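Local coordinates for 1-deoxy-D-xylulose 5-phosphate reductoisomerase (PDB 4ZQG), which catalyses the NAD(P)H-dependent rearrangement and reduction of 1-deoxy-D-xylulose 5-phosphate to 2-C-methyl-D-erythritol 4-phosphate, a step of isoprenoid synthesis by the MEP pathway, at residues 10-15 with 91-96; 101-106 with 112-117. All blocks are in the same frame, centred on the assembly; numbering follows the deposited sequence.

Contact 1 of 2, residues 10-15 with 91-96. With NAD (nicotinamide-adenine-dinucleotide), chain C.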
ATOM      1  N   ALA A  10      -4.740  27.387  10.610  1.00 54.22           N
ATOM      2  CA  ALA A  10      -3.573  28.198  10.924  1.00 53.07           C
ATOM      3  C   ALA A  10      -2.404  27.518  10.284  1.00 52.07           C
ATOM      4  O   ALA A  10      -2.188  26.340  10.534  1.00 51.71           O
ATOM      5  CB  ALA A  10      -3.357  28.272  12.418  1.00 53.20           C
ATOM      6  N   ILE A  11      -1.648  28.239   9.472  1.00 51.70           N
ATOM      7  CA  ILE A  11      -0.450  27.681   8.842  1.00 51.37           C
ATOM      8  C   ILE A  11       0.806  28.307   9.427  1.00 51.22           C
ATOM      9  O   ILE A  11       1.198  29.408   9.077  1.00 50.08           O
ATOM     10  CB  ILE A  11      -0.472  27.866   7.329  1.00 51.54           C
ATOM     11  CG1 ILE A  11      -1.729  27.214   6.761  1.00 52.06           C
ATOM     12  CG2 ILE A  11       0.778  27.274   6.721  1.00 50.65           C
ATOM     13  CD1 ILE A  11      -1.939  27.513   5.304  1.00 52.94           C
ATOM     14  N   LEU A  12       1.423  27.591  10.354  1.00 51.11           N
ATOM     15  CA  LEU A  12       2.589  28.082  11.008  1.00 50.99           C
ATOM     16  C   LEU A  12       3.741  27.745  10.113  1.00 50.50           C
ATOM     17  O   LEU A  12       4.008  26.585   9.873  1.00 51.38           O
ATOM     18  CB  LEU A  12       2.743  27.413  12.364  1.00 51.66           C
ATOM     19  CG  LEU A  12       1.657  27.629  13.400  1.00 52.76           C
ATOM     20  CD1 LEU A  12       2.281  27.549  14.780  1.00 54.11           C
ATOM     21  CD2 LEU A  12       1.047  28.994  13.306  1.00 53.95           C
ATOM     22  N   GLY A  13       4.444  28.750   9.623  1.00 50.73           N
ATOM     23  CA  GLY A  13       5.566  28.521   8.696  1.00 50.62           C
ATOM     24  C   GLY A  13       5.080  28.601   7.265  1.00 50.50           C
ATOM     25  O   GLY A  13       5.586  27.916   6.405  1.00 50.75           O
ATOM     26  N   ALA A  14       4.129  29.501   7.009  1.00 51.01           N
ATOM     27  CA  ALA A  14       3.449  29.635   5.698  1.00 50.45           C
ATOM     28  C   ALA A  14       4.286  30.084   4.525  1.00 49.71           C
ATOM     29  O   ALA A  14       3.832  29.962   3.401  1.00 49.98           O
ATOM     30  CB  ALA A  14       2.252  30.570   5.815  1.00 50.20           C
ATOM     31  N   THR A  15       5.474  30.601   4.778  1.00 50.53           N
ATOM     32  CA  THR A  15       6.321  31.191   3.738  1.00 51.66           C
ATOM     33  C   THR A  15       7.342  30.246   3.214  1.00 51.18           C
ATOM     34  O   THR A  15       7.974  30.539   2.236  1.00 51.69           O
ATOM     35  CB  THR A  15       7.097  32.438   4.239  1.00 53.07           C
ATOM     36  OG1 THR A  15       7.808  32.138   5.459  1.00 54.38           O
ATOM     37  CG2 THR A  15       6.138  33.586   4.494  1.00 53.36           C
ATOM     38  N   GLU A  91      -0.361  31.787  20.601  1.00 58.35           N
ATOM     39  CA  GLU A  91      -1.692  32.321  20.466  1.00 59.40           C
ATOM     40  C   GLU A  91      -2.444  31.778  19.271  1.00 58.40           C
ATOM     41  O   GLU A  91      -3.592  31.405  19.382  1.00 59.91           O
ATOM     42  CB  GLU A  91      -1.606  33.840  20.340  1.00 61.41           C
ATOM     43  CG  GLU A  91      -2.924  34.562  20.519  1.00 62.98           C
ATOM     44  CD  GLU A  91      -2.800  36.084  20.362  1.00 65.67           C
ATOM     45  OE1 GLU A  91      -1.854  36.775  20.914  1.00 64.35           O
ATOM     46  OE2 GLU A  91      -3.711  36.579  19.672  1.00 67.59           O
ATOM     47  N   ILE A  92      -1.803  31.766  18.119  1.00 57.51           N
ATOM     48  CA  ILE A  92      -2.423  31.275  16.905  1.00 57.12           C
ATOM     49  C   ILE A  92      -2.681  29.803  17.032  1.00 57.61           C
ATOM     50  O   ILE A  92      -3.753  29.325  16.659  1.00 57.26           O
ATOM     51  CB  ILE A  92      -1.519  31.517  15.699  1.00 56.80           C
ATOM     52  CG1 ILE A  92      -1.697  32.939  15.207  1.00 57.07           C
ATOM     53  CG2 ILE A  92      -1.849  30.564  14.561  1.00 56.18           C
ATOM     54  CD1 ILE A  92      -0.478  33.447  14.482  1.00 57.58           C
ATOM     55  N   ALA A  93      -1.695  29.080  17.571  1.00 58.06           N
ATOM     56  CA  ALA A  93      -1.822  27.639  17.755  1.00 57.60           C
ATOM     57  C   ALA A  93      -2.924  27.216  18.706  1.00 58.93           C
ATOM     58  O   ALA A  93      -3.430  26.106  18.560  1.00 59.62           O
ATOM     59  CB  ALA A  93      -0.507  27.041  18.196  1.00 58.14           C
ATOM     60  N   SER A  94      -3.301  28.068  19.671  1.00 60.27           N
ATOM     61  CA  SER A  94      -4.360  27.719  20.635  1.00 60.62           C
ATOM     62  C   SER A  94      -5.644  28.497  20.460  1.00 61.96           C
ATOM     63  O   SER A  94      -6.562  28.404  21.275  1.00 64.80           O
ATOM     64  CB  SER A  94      -3.864  27.883  22.071  1.00 60.86           C
ATOM     65  OG  SER A  94      -3.352  29.162  22.296  1.00 60.97           O
ATOM     66  N   ASP A  95      -5.722  29.222  19.367  1.00 61.57           N
ATOM     67  CA  ASP A  95      -6.804  30.129  19.119  1.00 61.97           C
ATOM     68  C   ASP A  95      -8.111  29.346  19.056  1.00 62.77           C
ATOM     69  O   ASP A  95      -8.235  28.343  18.336  1.00 60.36           O
ATOM     70  CB  ASP A  95      -6.486  30.896  17.821  1.00 61.58           C
ATOM     71  CG  ASP A  95      -7.460  32.005  17.520  1.00 61.98           C
ATOM     72  OD1 ASP A  95      -8.678  31.740  17.606  1.00 61.37           O
ATOM     73  OD2 ASP A  95      -6.988  33.123  17.146  1.00 62.38           O
ATOM     74  N   GLU A  96      -9.097  29.831  19.812  1.00 65.79           N
ATOM     75  CA  GLU A  96     -10.402  29.166  19.917  1.00 66.66           C
ATOM     76  C   GLU A  96     -11.034  29.031  18.536  1.00 65.33           C
ATOM     77  O   GLU A  96     -11.770  28.116  18.291  1.00 63.85           O
ATOM     78  CB  GLU A  96     -11.302  29.910  20.914  1.00 69.67           C
ATOM     79  CG  GLU A  96     -12.733  29.399  21.062  1.00 71.55           C
TER
HETATM   80  PA  NAD C 501      11.725  26.228   5.182  1.00 62.32           P
HETATM   81  O1A NAD C 501      13.105  26.515   5.668  1.00 61.38           O
HETATM   82  O2A NAD C 501      11.395  26.250   3.705  1.00 63.15           O
HETATM   83  O5B NAD C 501      10.614  27.094   5.975  1.00 62.55           O
HETATM   84  C5B NAD C 501      10.531  27.175   7.389  1.00 63.69           C
HETATM   85  C4B NAD C 501       9.350  28.058   7.824  1.00 65.55           C
HETATM   86  O4B NAD C 501       9.463  28.247   9.247  1.00 65.62           O
HETATM   87  C3B NAD C 501       9.340  29.447   7.172  1.00 66.06           C
HETATM   88  O3B NAD C 501       8.012  29.903   6.898  1.00 65.19           O
HETATM   89  C2B NAD C 501       9.988  30.328   8.228  1.00 66.67           C
HETATM   90  O2B NAD C 501       9.435  31.642   8.288  1.00 67.18           O
HETATM   91  C1B NAD C 501       9.730  29.615   9.550  1.00 67.13           C
HETATM   92  N9A NAD C 501      10.881  29.769  10.489  1.00 68.81           N
HETATM   93  C8A NAD C 501      12.173  29.539  10.196  1.00 69.50           C
HETATM   94  N7A NAD C 501      12.971  29.784  11.263  1.00 69.07           N
HETATM   95  C5A NAD C 501      12.192  30.184  12.267  1.00 68.03           C
HETATM   96  C6A NAD C 501      12.454  30.604  13.662  1.00 68.92           C
HETATM   97  N6A NAD C 501      13.733  30.614  14.157  1.00 70.26           N
HETATM   98  N1A NAD C 501      11.366  30.959  14.375  1.00 66.69           N
HETATM   99  C2A NAD C 501      10.105  30.963  13.851  1.00 67.37           C
HETATM  100  N3A NAD C 501       9.793  30.602  12.585  1.00 66.48           N
HETATM  101  C4A NAD C 501      10.802  30.198  11.762  1.00 68.19           C
HETATM  102  O3  NAD C 501      11.360  24.775   5.792  1.00 64.62           O
HETATM  103  PN  NAD C 501      10.670  23.504   5.079  1.00 60.55           P
HETATM  104  O1N NAD C 501      11.746  22.914   4.193  1.00 60.38           O
HETATM  105  O2N NAD C 501       9.293  23.917   4.618  1.00 58.61           O
HETATM  106  O5D NAD C 501      10.533  22.600   6.400  1.00 64.61           O
HETATM  107  C5D NAD C 501       9.456  22.773   7.324  1.00 65.61           C
HETATM  108  C4D NAD C 501       9.362  21.562   8.255  1.00 67.38           C
HETATM  109  O4D NAD C 501       8.729  20.449   7.618  1.00 69.58           O
HETATM  110  C3D NAD C 501      10.746  21.097   8.671  1.00 67.52           C
HETATM  111  O3D NAD C 501      10.648  20.640  10.015  1.00 65.20           O
HETATM  112  C2D NAD C 501      11.075  19.984   7.701  1.00 68.55           C
HETATM  113  O2D NAD C 501      12.054  19.087   8.247  1.00 68.81           O
HETATM  114  C1D NAD C 501       9.687  19.382   7.455  1.00 69.61           C
HETATM  115  N1N NAD C 501       9.569  18.764   6.126  1.00 70.35           N
HETATM  116  C2N NAD C 501       9.718  19.500   4.996  1.00 69.89           C
HETATM  117  C3N NAD C 501       9.638  18.897   3.723  1.00 69.06           C
HETATM  118  C7N NAD C 501       9.772  19.682   2.442  1.00 67.87           C
HETATM  119  O7N NAD C 501       9.412  19.186   1.389  1.00 65.08           O
HETATM  120  N7N NAD C 501      10.263  20.920   2.461  1.00 69.96           N
HETATM  121  C4N NAD C 501       9.397  17.534   3.649  1.00 64.65           C
HETATM  122  C5N NAD C 501       9.234  16.829   4.815  1.00 64.77           C
HETATM  123  C6N NAD C 501       9.326  17.446   6.050  1.00 66.65           C

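Contact 2 of 2, residues 101-106 with 112-117. With NAD (nicotinamide-adenine-dinucleotide), chain C.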
ATOM      1  N   VAL A 101      -4.060  23.088  12.584  1.00 52.67           N
ATOM      2  CA  VAL A 101      -2.785  23.751  12.559  1.00 51.33           C
ATOM      3  C   VAL A 101      -1.865  22.920  11.733  1.00 51.13           C
ATOM      4  O   VAL A 101      -1.731  21.722  11.965  1.00 52.07           O
ATOM      5  CB  VAL A 101      -2.158  23.881  13.932  1.00 51.48           C
ATOM      6  CG1 VAL A 101      -0.778  24.483  13.806  1.00 51.35           C
ATOM      7  CG2 VAL A 101      -3.006  24.757  14.828  1.00 52.89           C
ATOM      8  N   VAL A 102      -1.219  23.571  10.783  1.00 50.44           N
ATOM      9  CA  VAL A 102      -0.200  22.983   9.977  1.00 49.35           C
ATOM     10  C   VAL A 102       1.120  23.443  10.614  1.00 50.33           C
ATOM     11  O   VAL A 102       1.461  24.599  10.584  1.00 49.62           O
ATOM     12  CB  VAL A 102      -0.379  23.503   8.556  1.00 49.15           C
ATOM     13  CG1 VAL A 102       0.747  23.064   7.621  1.00 48.54           C
ATOM     14  CG2 VAL A 102      -1.753  23.089   8.054  1.00 49.00           C
ATOM     15  N   ALA A 103       1.853  22.516  11.210  1.00 50.71           N
ATOM     16  CA  ALA A 103       3.042  22.838  11.945  1.00 51.33           C
ATOM     17  C   ALA A 103       4.224  22.779  11.026  1.00 51.73           C
ATOM     18  O   ALA A 103       4.807  21.737  10.900  1.00 51.67           O
ATOM     19  CB  ALA A 103       3.221  21.818  13.053  1.00 52.26           C
ATOM     20  N   ALA A 104       4.592  23.876  10.376  1.00 53.13           N
ATOM     21  CA  ALA A 104       5.711  23.829   9.401  1.00 53.11           C
ATOM     22  C   ALA A 104       6.838  24.766   9.699  1.00 53.64           C
ATOM     23  O   ALA A 104       7.549  25.130   8.786  1.00 52.05           O
ATOM     24  CB  ALA A 104       5.228  24.062   7.973  1.00 52.87           C
ATOM     25  N   ILE A 105       7.006  25.133  10.966  1.00 56.80           N
ATOM     26  CA  ILE A 105       8.172  25.884  11.389  1.00 60.22           C
ATOM     27  C   ILE A 105       9.312  24.920  11.405  1.00 61.06           C
ATOM     28  O   ILE A 105       9.164  23.885  11.946  1.00 63.06           O
ATOM     29  CB  ILE A 105       8.074  26.387  12.847  1.00 62.75           C
ATOM     30  CG1 ILE A 105       6.849  27.297  13.120  1.00 62.54           C
ATOM     31  CG2 ILE A 105       9.352  27.123  13.233  1.00 64.01           C
ATOM     32  CD1 ILE A 105       6.388  28.088  11.948  1.00 62.30           C
ATOM     33  N   VAL A 106      10.465  25.263  10.867  1.00 63.12           N
ATOM     34  CA  VAL A 106      11.611  24.345  10.903  1.00 62.02           C
ATOM     35  C   VAL A 106      12.320  24.360  12.260  1.00 63.76           C
ATOM     36  O   VAL A 106      12.369  25.362  12.954  1.00 61.20           O
ATOM     37  CB  VAL A 106      12.635  24.645   9.783  1.00 61.56           C
ATOM     38  CG1 VAL A 106      13.297  25.992   9.985  1.00 61.13           C
ATOM     39  CG2 VAL A 106      13.708  23.574   9.725  1.00 62.60           C
ATOM     40  N   SER A 112       7.267  24.951  20.749  1.00 62.24           N
ATOM     41  CA  SER A 112       6.298  25.493  21.690  1.00 62.47           C
ATOM     42  C   SER A 112       4.920  25.655  21.087  1.00 60.07           C
ATOM     43  O   SER A 112       3.941  25.403  21.733  1.00 60.22           O
ATOM     44  CB  SER A 112       6.819  26.809  22.173  1.00 66.68           C
ATOM     45  OG  SER A 112       8.217  26.804  21.906  1.00 73.98           O
ATOM     46  N   SER A 113       4.834  26.070  19.837  1.00 58.86           N
ATOM     47  CA  SER A 113       3.540  26.202  19.201  1.00 57.81           C
ATOM     48  C   SER A 113       2.943  24.844  18.843  1.00 55.62           C
ATOM     49  O   SER A 113       1.714  24.672  18.883  1.00 53.99           O
ATOM     50  CB  SER A 113       3.638  27.074  17.959  1.00 58.09           C
ATOM     51  OG  SER A 113       4.769  26.709  17.197  1.00 59.76           O
ATOM     52  N   THR A 114       3.794  23.874  18.508  1.00 54.26           N
ATOM     53  CA  THR A 114       3.297  22.515  18.344  1.00 53.32           C
ATOM     54  C   THR A 114       2.644  22.033  19.641  1.00 53.48           C
ATOM     55  O   THR A 114       1.564  21.512  19.595  1.00 52.77           O
ATOM     56  CB  THR A 114       4.386  21.553  17.890  1.00 53.31           C
ATOM     57  OG1 THR A 114       4.981  22.050  16.694  1.00 51.83           O
ATOM     58  CG2 THR A 114       3.806  20.128  17.632  1.00 52.94           C
ATOM     59  N   LEU A 115       3.277  22.269  20.781  1.00 54.64           N
ATOM     60  CA  LEU A 115       2.692  21.909  22.046  1.00 57.16           C
ATOM     61  C   LEU A 115       1.424  22.655  22.357  1.00 58.02           C
ATOM     62  O   LEU A 115       0.443  22.056  22.810  1.00 58.88           O
ATOM     63  CB  LEU A 115       3.646  22.161  23.190  1.00 59.61           C
ATOM     64  CG  LEU A 115       4.790  21.185  23.331  1.00 61.49           C
ATOM     65  CD1 LEU A 115       5.774  21.735  24.344  1.00 63.74           C
ATOM     66  CD2 LEU A 115       4.307  19.838  23.794  1.00 63.43           C
ATOM     67  N   ALA A 116       1.456  23.966  22.192  1.00 58.00           N
ATOM     68  CA  ALA A 116       0.255  24.786  22.382  1.00 58.86           C
ATOM     69  C   ALA A 116      -0.920  24.208  21.595  1.00 58.47           C
ATOM     70  O   ALA A 116      -2.031  24.112  22.095  1.00 58.43           O
ATOM     71  CB  ALA A 116       0.517  26.233  21.946  1.00 58.46           C
ATOM     72  N   ALA A 117      -0.662  23.837  20.349  1.00 58.87           N
ATOM     73  CA  ALA A 117      -1.684  23.200  19.524  1.00 59.28           C
ATOM     74  C   ALA A 117      -2.133  21.825  20.131  1.00 59.01           C
ATOM     75  O   ALA A 117      -3.323  21.536  20.220  1.00 60.48           O
ATOM     76  CB  ALA A 117      -1.177  23.041  18.098  1.00 58.14           C
TER
HETATM   77  PA  NAD C 501      11.725  26.228   5.182  1.00 62.32           P
HETATM   78  O1A NAD C 501      13.105  26.515   5.668  1.00 61.38           O
HETATM   79  O2A NAD C 501      11.395  26.250   3.705  1.00 63.15           O
HETATM   80  O5B NAD C 501      10.614  27.094   5.975  1.00 62.55           O
HETATM   81  C5B NAD C 501      10.531  27.175   7.389  1.00 63.69           C
HETATM   82  C4B NAD C 501       9.350  28.058   7.824  1.00 65.55           C
HETATM   83  O4B NAD C 501       9.463  28.247   9.247  1.00 65.62           O
HETATM   84  C3B NAD C 501       9.340  29.447   7.172  1.00 66.06           C
HETATM   85  O3B NAD C 501       8.012  29.903   6.898  1.00 65.19           O
HETATM   86  C2B NAD C 501       9.988  30.328   8.228  1.00 66.67           C
HETATM   87  O2B NAD C 501       9.435  31.642   8.288  1.00 67.18           O
HETATM   88  C1B NAD C 501       9.730  29.615   9.550  1.00 67.13           C
HETATM   89  N9A NAD C 501      10.881  29.769  10.489  1.00 68.81           N
HETATM   90  C8A NAD C 501      12.173  29.539  10.196  1.00 69.50           C
HETATM   91  N7A NAD C 501      12.971  29.784  11.263  1.00 69.07           N
HETATM   92  C5A NAD C 501      12.192  30.184  12.267  1.00 68.03           C
HETATM   93  C6A NAD C 501      12.454  30.604  13.662  1.00 68.92           C
HETATM   94  N6A NAD C 501      13.733  30.614  14.157  1.00 70.26           N
HETATM   95  N1A NAD C 501      11.366  30.959  14.375  1.00 66.69           N
HETATM   96  C2A NAD C 501      10.105  30.963  13.851  1.00 67.37           C
HETATM   97  N3A NAD C 501       9.793  30.602  12.585  1.00 66.48           N
HETATM   98  C4A NAD C 501      10.802  30.198  11.762  1.00 68.19           C
HETATM   99  O3  NAD C 501      11.360  24.775   5.792  1.00 64.62           O
HETATM  100  PN  NAD C 501      10.670  23.504   5.079  1.00 60.55           P
HETATM  101  O1N NAD C 501      11.746  22.914   4.193  1.00 60.38           O
HETATM  102  O2N NAD C 501       9.293  23.917   4.618  1.00 58.61           O
HETATM  103  O5D NAD C 501      10.533  22.600   6.400  1.00 64.61           O
HETATM  104  C5D NAD C 501       9.456  22.773   7.324  1.00 65.61           C
HETATM  105  C4D NAD C 501       9.362  21.562   8.255  1.00 67.38           C
HETATM  106  O4D NAD C 501       8.729  20.449   7.618  1.00 69.58           O
HETATM  107  C3D NAD C 501      10.746  21.097   8.671  1.00 67.52           C
HETATM  108  O3D NAD C 501      10.648  20.640  10.015  1.00 65.20           O
HETATM  109  C2D NAD C 501      11.075  19.984   7.701  1.00 68.55           C
HETATM  110  O2D NAD C 501      12.054  19.087   8.247  1.00 68.81           O
HETATM  111  C1D NAD C 501       9.687  19.382   7.455  1.00 69.61           C
HETATM  112  N1N NAD C 501       9.569  18.764   6.126  1.00 70.35           N
HETATM  113  C2N NAD C 501       9.718  19.500   4.996  1.00 69.89           C
HETATM  114  C3N NAD C 501       9.638  18.897   3.723  1.00 69.06           C
HETATM  115  C7N NAD C 501       9.772  19.682   2.442  1.00 67.87           C
HETATM  116  O7N NAD C 501       9.412  19.186   1.389  1.00 65.08           O
HETATM  117  N7N NAD C 501      10.263  20.920   2.461  1.00 69.96           N
HETATM  118  C4N NAD C 501       9.397  17.534   3.649  1.00 64.65           C
HETATM  119  C5N NAD C 501       9.234  16.829   4.815  1.00 64.77           C
HETATM  120  C6N NAD C 501       9.326  17.446   6.050  1.00 66.65           C

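Contact 1 of 2, residues 10-15 with 91-96
I92 drops its CG2 methyl between two side chains of strand 7-12, 3.5 Å from A10 CB and 3.5 Å from L12 CD2. This is the face of the Rossmann sheet that carries helix 85-93: A10 and L12 are two apart on the strand, so both look at that helix, whose last turn rests on them. A chi1 of -82° puts CG1 of I92 beside the backbone N and leaves CG2 anti to it. L12 and I92 run alongside one another, pointing opposite ways, and the other branch of L12 reaches the next helical residue, with CD1 4.4 Å from A93 CB. All four residues are buried, and no hydrogen bond joins the segments. Further out, I92 leans on A37 and T39 of strand 33-39, while E91 and D95 both form salt bridges with K58.

Past L12 the strand runs into a type II turn from I11 to A14, the start of the dinucleotide-binding loop. G13 has no side chain and lies against the adenosine ribose, its O 3.2 Å from O3B of NAD. T15 grips that ribose: its OG1 hydrogen-bonds O3B at 2.7 Å, and its backbone N adds a weak bond to the same oxygen.

Contact 2 of 2, residues 101-106 with 112-117
Strand 100-103 and helix 111-120 are the first two elements of a beta-alpha-beta unit that strand 123-126 completes, and the contact is where the chain, having left the strand, comes back across it as a helix. Two pairs of small side chains make it. At one end V101 CG2 meets A117 CB at 4.1 Å; with CG1 of the valine anti to the backbone N (chi1 175°), CG2 is left anti to the carbonyl carbon. At the other end A103 CB lies 4.1 Å from T114 OG1, a plain van der Waals approach, since the hydroxyl is engaged with G110 O, one turn back, and with S131 OG. The CA atoms of A103 and T114 are 6.4 Å apart, a close approach consistent with the small side chain of A103.

In this Rossmann domain the chain leaving the C-terminal end of strand 100-103 passes along the cofactor before it enters the helix. The carbonyl O of A104 lies 3.4 Å from C5D of the nicotinamide ribose of NAD. I105 and V106 set methyls over the same face of the adenine, I105 CG2 3.6 Å from N3A and V106 CG1 3.7 Å from C8A. All three residues meet NAD here in van der Waals contact, and V106 also touches E130, which hydrogen-bonds NAD. Around the helix, S113 and A116 touch L89 and I90 of helix 85-93 respectively, while L115 turns to helix 130-146 and packs on L138 and V139.

How the contacts relate
From the N terminus, strand 7-12 comes first; the chain then passes through strands 33-39, 58-61 and 81-84 with their helices before helix 85-93 returns to it, closing the long loop of contact 1. Strand 100-103 follows directly, and contact 2 closes a much shorter loop with helix 111-120. The two are therefore in series, neither nested nor crossing, with centres about 7 Å apart. Strands 7-12 and 100-103 are parallel neighbours in the seven-stranded sheet: L12 O lies 2.8 Å from A104 N, a probable hydrogen bond. The two helices also meet, A93 touching A116 and A117, and the loops that follow both strands reach the same NAD.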